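Local coordinates for phosphotriesterase family protein (Listeria monocytogenes serotype 4b str. H7858, PDB 3PNZ) that probably hydrolyses phosphorylated sugar lactones, as a two-zinc lactonase of the amidohydrolase fold, at residues 2-16 / 318-330. Sequence-based numbering, arbitrary orientation.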
loop_
_atom_site.group_PDB
_atom_site.type_symbol
_atom_site.label_atom_id
_atom_site.label_comp_id
_atom_site.label_asym_id
_atom_site.label_seq_id
_atom_site.Cartn_x
_atom_site.Cartn_y
_atom_site.Cartn_z
ATOM N N SER A 2 -8.996 19.942 -2.232
ATOM C CA SER A 2 -8.405 18.638 -2.548
ATOM C C SER A 2 -9.241 17.497 -1.985
ATOM O O SER A 2 -10.228 17.728 -1.287
ATOM C CB SER A 2 -6.971 18.545 -2.036
ATOM O OG SER A 2 -6.276 17.539 -2.756
ATOM N N PHE A 3 -8.843 16.263 -2.277
ATOM C CA PHE A 3 -9.693 15.121 -1.960
ATOM C C PHE A 3 -8.895 13.827 -1.901
ATOM O O PHE A 3 -7.762 13.771 -2.375
ATOM C CB PHE A 3 -10.770 14.965 -3.035
ATOM C CG PHE A 3 -10.215 14.755 -4.413
ATOM C CD1 PHE A 3 -9.916 13.475 -4.873
ATOM C CD2 PHE A 3 -9.980 15.830 -5.250
ATOM C CE1 PHE A 3 -9.397 13.279 -6.150
ATOM C CE2 PHE A 3 -9.460 15.641 -6.518
ATOM C CZ PHE A 3 -9.169 14.356 -6.969
ATOM N N ILE A 4 -9.503 12.796 -1.323
ATOM C CA ILE A 4 -8.993 11.426 -1.412
ATOM C C ILE A 4 -9.944 10.612 -2.291
ATOM O O ILE A 4 -11.173 10.682 -2.129
ATOM C CB ILE A 4 -8.864 10.771 -0.014
ATOM C CG1 ILE A 4 -7.758 11.458 0.786
ATOM C CG2 ILE A 4 -8.572 9.278 -0.143
ATOM C CD1 ILE A 4 -8.192 11.959 2.127
ATOM N N ARG A 5 -9.382 9.856 -3.231
ATOM C CA ARG A 5 -10.184 9.108 -4.189
ATOM C C ARG A 5 -10.437 7.686 -3.705
ATOM O O ARG A 5 -9.516 6.862 -3.629
ATOM C CB ARG A 5 -9.519 9.107 -5.571
ATOM C CG ARG A 5 -10.218 8.250 -6.606
ATOM C CD ARG A 5 -9.958 8.750 -8.025
ATOM N NE ARG A 5 -10.511 10.094 -8.207
ATOM C CZ ARG A 5 -10.332 10.849 -9.285
ATOM N NH1 ARG A 5 -9.615 10.407 -10.309
ATOM N NH2 ARG A 5 -10.870 12.060 -9.332
ATOM N N THR A 6 -11.691 7.414 -3.351
ATOM C CA THR A 6 -12.094 6.082 -2.901
ATOM C C THR A 6 -12.929 5.401 -3.984
ATOM O O THR A 6 -13.341 6.032 -4.951
ATOM C CB THR A 6 -12.917 6.121 -1.593
ATOM O OG1 THR A 6 -14.242 6.588 -1.866
ATOM C CG2 THR A 6 -12.251 7.008 -0.526
ATOM N N PHE A 7 -13.174 4.105 -3.818
ATOM C CA PHE A 7 -13.971 3.348 -4.773
ATOM C C PHE A 7 -15.337 3.988 -5.005
ATOM O O PHE A 7 -15.865 3.927 -6.113
ATOM C CB PHE A 7 -14.171 1.912 -4.288
ATOM C CG PHE A 7 -13.068 0.968 -4.694
ATOM C CD1 PHE A 7 -11.833 1.450 -5.096
ATOM C CD2 PHE A 7 -13.278 -0.402 -4.683
ATOM C CE1 PHE A 7 -10.821 0.575 -5.475
ATOM C CE2 PHE A 7 -12.273 -1.282 -5.050
ATOM C CZ PHE A 7 -11.045 -0.794 -5.445
ATOM N N TYR A 8 -15.906 4.585 -3.965
ATOM C CA TYR A 8 -17.255 5.149 -4.075
ATOM C C TYR A 8 -17.305 6.676 -4.041
ATOM O O TYR A 8 -18.325 7.265 -3.668
ATOM C CB TYR A 8 -18.191 4.541 -3.027
ATOM C CG TYR A 8 -18.659 3.165 -3.426
ATOM C CD1 TYR A 8 -19.674 3.006 -4.364
ATOM C CD2 TYR A 8 -18.075 2.022 -2.888
ATOM C CE1 TYR A 8 -20.099 1.751 -4.750
ATOM C CE2 TYR A 8 -18.500 0.758 -3.268
ATOM C CZ TYR A 8 -19.514 0.632 -4.198
ATOM O OH TYR A 8 -19.947 -0.615 -4.588
ATOM N N GLY A 9 -16.218 7.317 -4.454
ATOM C CA GLY A 9 -16.225 8.760 -4.634
ATOM C C GLY A 9 -15.015 9.473 -4.056
ATOM O O GLY A 9 -14.242 8.897 -3.275
ATOM N N ASP A 10 -14.849 10.733 -4.447
ATOM C CA ASP A 10 -13.793 11.569 -3.893
ATOM C C ASP A 10 -14.306 12.228 -2.619
ATOM O O ASP A 10 -15.378 12.839 -2.614
ATOM C CB ASP A 10 -13.344 12.615 -4.916
ATOM C CG ASP A 10 -12.812 11.988 -6.200
ATOM O OD1 ASP A 10 -12.390 10.806 -6.174
ATOM O OD2 ASP A 10 -12.814 12.673 -7.244
ATOM N N ILE A 11 -13.552 12.086 -1.535
ATOM C CA ILE A 11 -13.992 12.539 -0.226
ATOM C C ILE A 11 -13.052 13.596 0.335
ATOM O O ILE A 11 -11.913 13.725 -0.119
ATOM C CB ILE A 11 -14.109 11.358 0.776
ATOM C CG1 ILE A 11 -12.732 10.749 1.079
ATOM C CG2 ILE A 11 -15.052 10.302 0.235
ATOM C CD1 ILE A 11 -12.780 9.673 2.170
ATOM N N ALA A 12 -13.526 14.348 1.325
ATOM C CA ALA A 12 -12.690 15.343 1.985
ATOM C C ALA A 12 -11.701 14.630 2.890
ATOM O O ALA A 12 -12.010 13.563 3.429
ATOM C CB ALA A 12 -13.548 16.304 2.804
ATOM N N PRO A 13 -10.506 15.208 3.063
ATOM C CA PRO A 13 -9.532 14.554 3.951
ATOM C C PRO A 13 -10.109 14.281 5.333
ATOM O O PRO A 13 -9.811 13.256 5.946
ATOM C CB PRO A 13 -8.398 15.574 4.030
ATOM C CG PRO A 13 -8.457 16.282 2.716
ATOM C CD PRO A 13 -9.928 16.362 2.355
ATOM N N GLU A 14 -10.954 15.186 5.812
ATOM C CA GLU A 14 -11.550 15.048 7.126
ATOM C C GLU A 14 -12.475 13.826 7.221
ATOM O O GLU A 14 -12.785 13.363 8.316
ATOM C CB GLU A 14 -12.296 16.338 7.486
ATOM C CG GLU A 14 -11.394 17.591 7.498
ATOM C CD GLU A 14 -10.834 17.995 6.114
ATOM O OE1 GLU A 14 -11.443 17.661 5.070
ATOM O OE2 GLU A 14 -9.776 18.669 6.076
ATOM N N GLN A 15 -12.893 13.297 6.073
ATOM C CA GLN A 15 -13.778 12.134 6.028
ATOM C C GLN A 15 -13.025 10.793 6.005
ATOM O O GLN A 15 -13.646 9.732 6.085
ATOM C CB GLN A 15 -14.694 12.195 4.798
ATOM C CG GLN A 15 -15.633 13.410 4.743
ATOM C CD GLN A 15 -16.492 13.436 3.473
ATOM O OE1 GLN A 15 -16.104 14.004 2.439
ATOM N NE2 GLN A 15 -17.663 12.810 3.545
ATOM N N LEU A 16 -11.702 10.842 5.857
ATOM C CA LEU A 16 -10.911 9.608 5.779
ATOM C C LEU A 16 -10.976 8.799 7.085
ATOM O O LEU A 16 -11.162 7.578 7.065
ATOM C CB LEU A 16 -9.456 9.921 5.402
ATOM C CG LEU A 16 -8.633 8.746 4.863
ATOM C CD1 LEU A 16 -9.198 8.313 3.532
ATOM C CD2 LEU A 16 -7.157 9.157 4.719
ATOM N N PHE A 318 -2.747 7.060 12.305
ATOM C CA PHE A 318 -3.924 6.461 11.677
ATOM C C PHE A 318 -4.950 7.459 11.165
ATOM O O PHE A 318 -5.865 7.071 10.440
ATOM C CB PHE A 318 -4.613 5.479 12.630
ATOM C CG PHE A 318 -3.744 4.324 13.034
ATOM C CD1 PHE A 318 -3.612 3.221 12.200
ATOM C CD2 PHE A 318 -3.053 4.346 14.232
ATOM C CE1 PHE A 318 -2.812 2.145 12.561
ATOM C CE2 PHE A 318 -2.247 3.277 14.594
ATOM C CZ PHE A 318 -2.128 2.181 13.754
ATOM N N VAL A 319 -4.822 8.725 11.552
ATOM C CA VAL A 319 -5.783 9.730 11.090
ATOM C C VAL A 319 -5.113 10.897 10.371
ATOM O O VAL A 319 -5.301 11.067 9.173
ATOM C CB VAL A 319 -6.666 10.276 12.233
ATOM C CG1 VAL A 319 -7.663 11.297 11.673
ATOM C CG2 VAL A 319 -7.391 9.145 12.942
ATOM N N ASP A 320 -4.329 11.694 11.089
ATOM C CA ASP A 320 -3.766 12.912 10.503
ATOM C C ASP A 320 -2.819 12.626 9.336
ATOM O O ASP A 320 -2.927 13.242 8.283
ATOM C CB ASP A 320 -3.045 13.752 11.558
ATOM C CG ASP A 320 -3.967 14.207 12.678
ATOM O OD1 ASP A 320 -5.196 14.187 12.486
ATOM O OD2 ASP A 320 -3.457 14.579 13.753
ATOM N N ASN A 321 -1.904 11.676 9.525
ATOM C CA ASN A 321 -0.899 11.389 8.501
ATOM C C ASN A 321 -1.489 10.801 7.209
ATOM O O ASN A 321 -1.156 11.256 6.115
ATOM C CB ASN A 321 0.253 10.526 9.073
ATOM C CG ASN A 321 1.011 11.234 10.198
ATOM O OD1 ASN A 321 0.765 12.413 10.490
ATOM N ND2 ASN A 321 1.955 10.531 10.818
ATOM N N PRO A 322 -2.362 9.786 7.322
ATOM C CA PRO A 322 -3.017 9.302 6.097
ATOM C C PRO A 322 -3.844 10.388 5.400
ATOM O O PRO A 322 -3.912 10.411 4.176
ATOM C CB PRO A 322 -3.941 8.183 6.600
ATOM C CG PRO A 322 -3.305 7.711 7.874
ATOM C CD PRO A 322 -2.652 8.928 8.488
ATOM N N ALA A 323 -4.468 11.276 6.164
ATOM C CA ALA A 323 -5.241 12.359 5.542
ATOM C C ALA A 323 -4.342 13.304 4.747
ATOM O O ALA A 323 -4.761 13.857 3.731
ATOM C CB ALA A 323 -6.032 13.122 6.592
ATOM N N ARG A 324 -3.109 13.496 5.200
ATOM C CA ARG A 324 -2.154 14.313 4.466
ATOM C C ARG A 324 -1.570 13.558 3.266
ATOM O O ARG A 324 -1.436 14.109 2.171
ATOM C CB ARG A 324 -1.033 14.808 5.390
ATOM C CG ARG A 324 -0.047 15.757 4.699
ATOM C CD ARG A 324 0.860 16.512 5.677
ATOM N NE ARG A 324 1.858 15.660 6.328
ATOM C CZ ARG A 324 3.112 15.502 5.901
ATOM N NH1 ARG A 324 3.540 16.130 4.810
ATOM N NH2 ARG A 324 3.943 14.702 6.564
ATOM N N CYS A 325 -1.254 12.283 3.471
ATOM C CA CYS A 325 -0.575 11.495 2.446
ATOM C C CYS A 325 -1.465 11.174 1.245
ATOM O O CYS A 325 -1.047 11.324 0.099
ATOM C CB CYS A 325 -0.009 10.205 3.056
ATOM S SG CYS A 325 0.819 9.117 1.853
ATOM N N PHE A 326 -2.702 10.757 1.504
ATOM C CA PHE A 326 -3.520 10.187 0.442
ATOM C C PHE A 326 -4.388 11.186 -0.331
ATOM O O PHE A 326 -5.138 10.798 -1.218
ATOM C CB PHE A 326 -4.339 9.012 0.980
ATOM C CG PHE A 326 -3.476 7.881 1.467
ATOM C CD1 PHE A 326 -2.738 7.128 0.562
ATOM C CD2 PHE A 326 -3.363 7.609 2.825
ATOM C CE1 PHE A 326 -1.914 6.096 1.006
ATOM C CE2 PHE A 326 -2.541 6.577 3.271
ATOM C CZ PHE A 326 -1.826 5.826 2.358
ATOM N N THR A 327 -4.254 12.470 -0.018
ATOM C CA THR A 327 -4.949 13.489 -0.801
ATOM C C THR A 327 -4.262 13.668 -2.144
ATOM O O THR A 327 -3.034 13.610 -2.234
ATOM C CB THR A 327 -4.931 14.832 -0.099
ATOM O OG1 THR A 327 -3.565 15.211 0.125
ATOM C CG2 THR A 327 -5.677 14.751 1.224
ATOM N N PHE A 328 -5.050 13.877 -3.193
ATOM C CA PHE A 328 -4.493 14.242 -4.493
ATOM C C PHE A 328 -3.777 15.583 -4.381
ATOM O O PHE A 328 -4.133 16.432 -3.553
ATOM C CB PHE A 328 -5.599 14.306 -5.552
ATOM C CG PHE A 328 -5.848 13.000 -6.255
ATOM C CD1 PHE A 328 -6.118 11.846 -5.530
ATOM C CD2 PHE A 328 -5.823 12.930 -7.630
ATOM C CE1 PHE A 328 -6.347 10.643 -6.176
ATOM C CE2 PHE A 328 -6.063 11.738 -8.284
ATOM C CZ PHE A 328 -6.325 10.590 -7.551
ATOM N N LYS A 329 -2.775 15.794 -5.221
ATOM C CA LYS A 329 -1.919 16.964 -5.057
ATOM C C LYS A 329 -2.354 18.111 -5.975
ATOM O O LYS A 329 -1.627 18.517 -6.880
ATOM C CB LYS A 329 -0.447 16.591 -5.283
ATOM C CG LYS A 329 -0.024 15.295 -4.555
ATOM C CD LYS A 329 -0.337 15.341 -3.053
ATOM C CE LYS A 329 -0.033 13.980 -2.389
ATOM N NZ LYS A 329 -0.453 13.912 -0.948
ATOM N N LYS A 330 -3.553 18.625 -5.723
ATOM C CA LYS A 330 -4.081 19.735 -6.506
ATOM C C LYS A 330 -5.043 20.545 -5.648
ATOM O O LYS A 330 -5.724 19.992 -4.779
ATOM C CB LYS A 330 -4.788 19.216 -7.759
ATOM C CG LYS A 330 -5.829 18.156 -7.465
ATOM C CD LYS A 330 -6.671 17.838 -8.676
ATOM C CE LYS A 330 -5.824 17.443 -9.864
ATOM N NZ LYS A 330 -6.680 17.167 -11.051
ATOM O OXT LYS A 330 -5.145 21.767 -5.804
HETATM O O HOH W 1 -7.930 21.827 -4.062
HETATM O O HOH W 2 -6.520 9.335 -3.049
#
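The first strand (4-6) of the N-terminal hairpin and the residues leading into it lie on the chain's C-terminal tail, with Phe-3 and Phe-328 meeting as an offset stack; strand 9-11, joined through a type I turn from Thr-6 to Gly-9, backs the first. The ring centroids of Phe-3 and Phe-328 lie 4.7 Å apart and the planes are tilted by 26°; CE1 of Phe-3 comes over the Phe-328 face, 3.6 Å from Phe-328 CG, while CB of Phe-328 sits over the Phe-3 face as a CH-pi donor. Although the Phe-3 side chain starts off away from the tail, chi1 of 59° sets CG between its own N and carbonyl carbon and swings the ring back to Phe-328. Behind the stack, Asp-10 OD2 lies over the other Phe-3 face.

One direct backbone bond ties the two ends: Phe-328 N gives its hydrogen to Phe-3 O at 2.8 Å, almost in line with the C=O. Water 2 adds a bridge, accepting from Arg-5 N and donating to Phe-326 O, and water 1 links Ser-2 N to Lys-330 O. In this TIM barrel of the phosphotriesterase family the two chain ends meet here, the later one running on from helix 310-325, whose Pro-322 and Cys-325 pack on Leu-268 of strand 267-269.

Arg-5 lays its CB 3.6 Å from CE1 of Phe-328. The Phe-328 ring lies over one face of the guanidinium, tilted 42° against it, and the guanidinium grips Asp-10 side-on, Arg-5 NE to Asp-10 OD1 at 2.9 Å and NH2 to OD2. Its NH1 turns to Glu-140, so two carboxylates hold the group's rotation. Beside Arg-5 on the strand, Ile-4 CG1 rests against Phe-326 O at 3.4 Å. Further along, Pro-13 CB faces Ala-323 CB at 4.3 Å, and Leu-16 reaches the helix with CD2, 3.9 Å from Pro-322 CB.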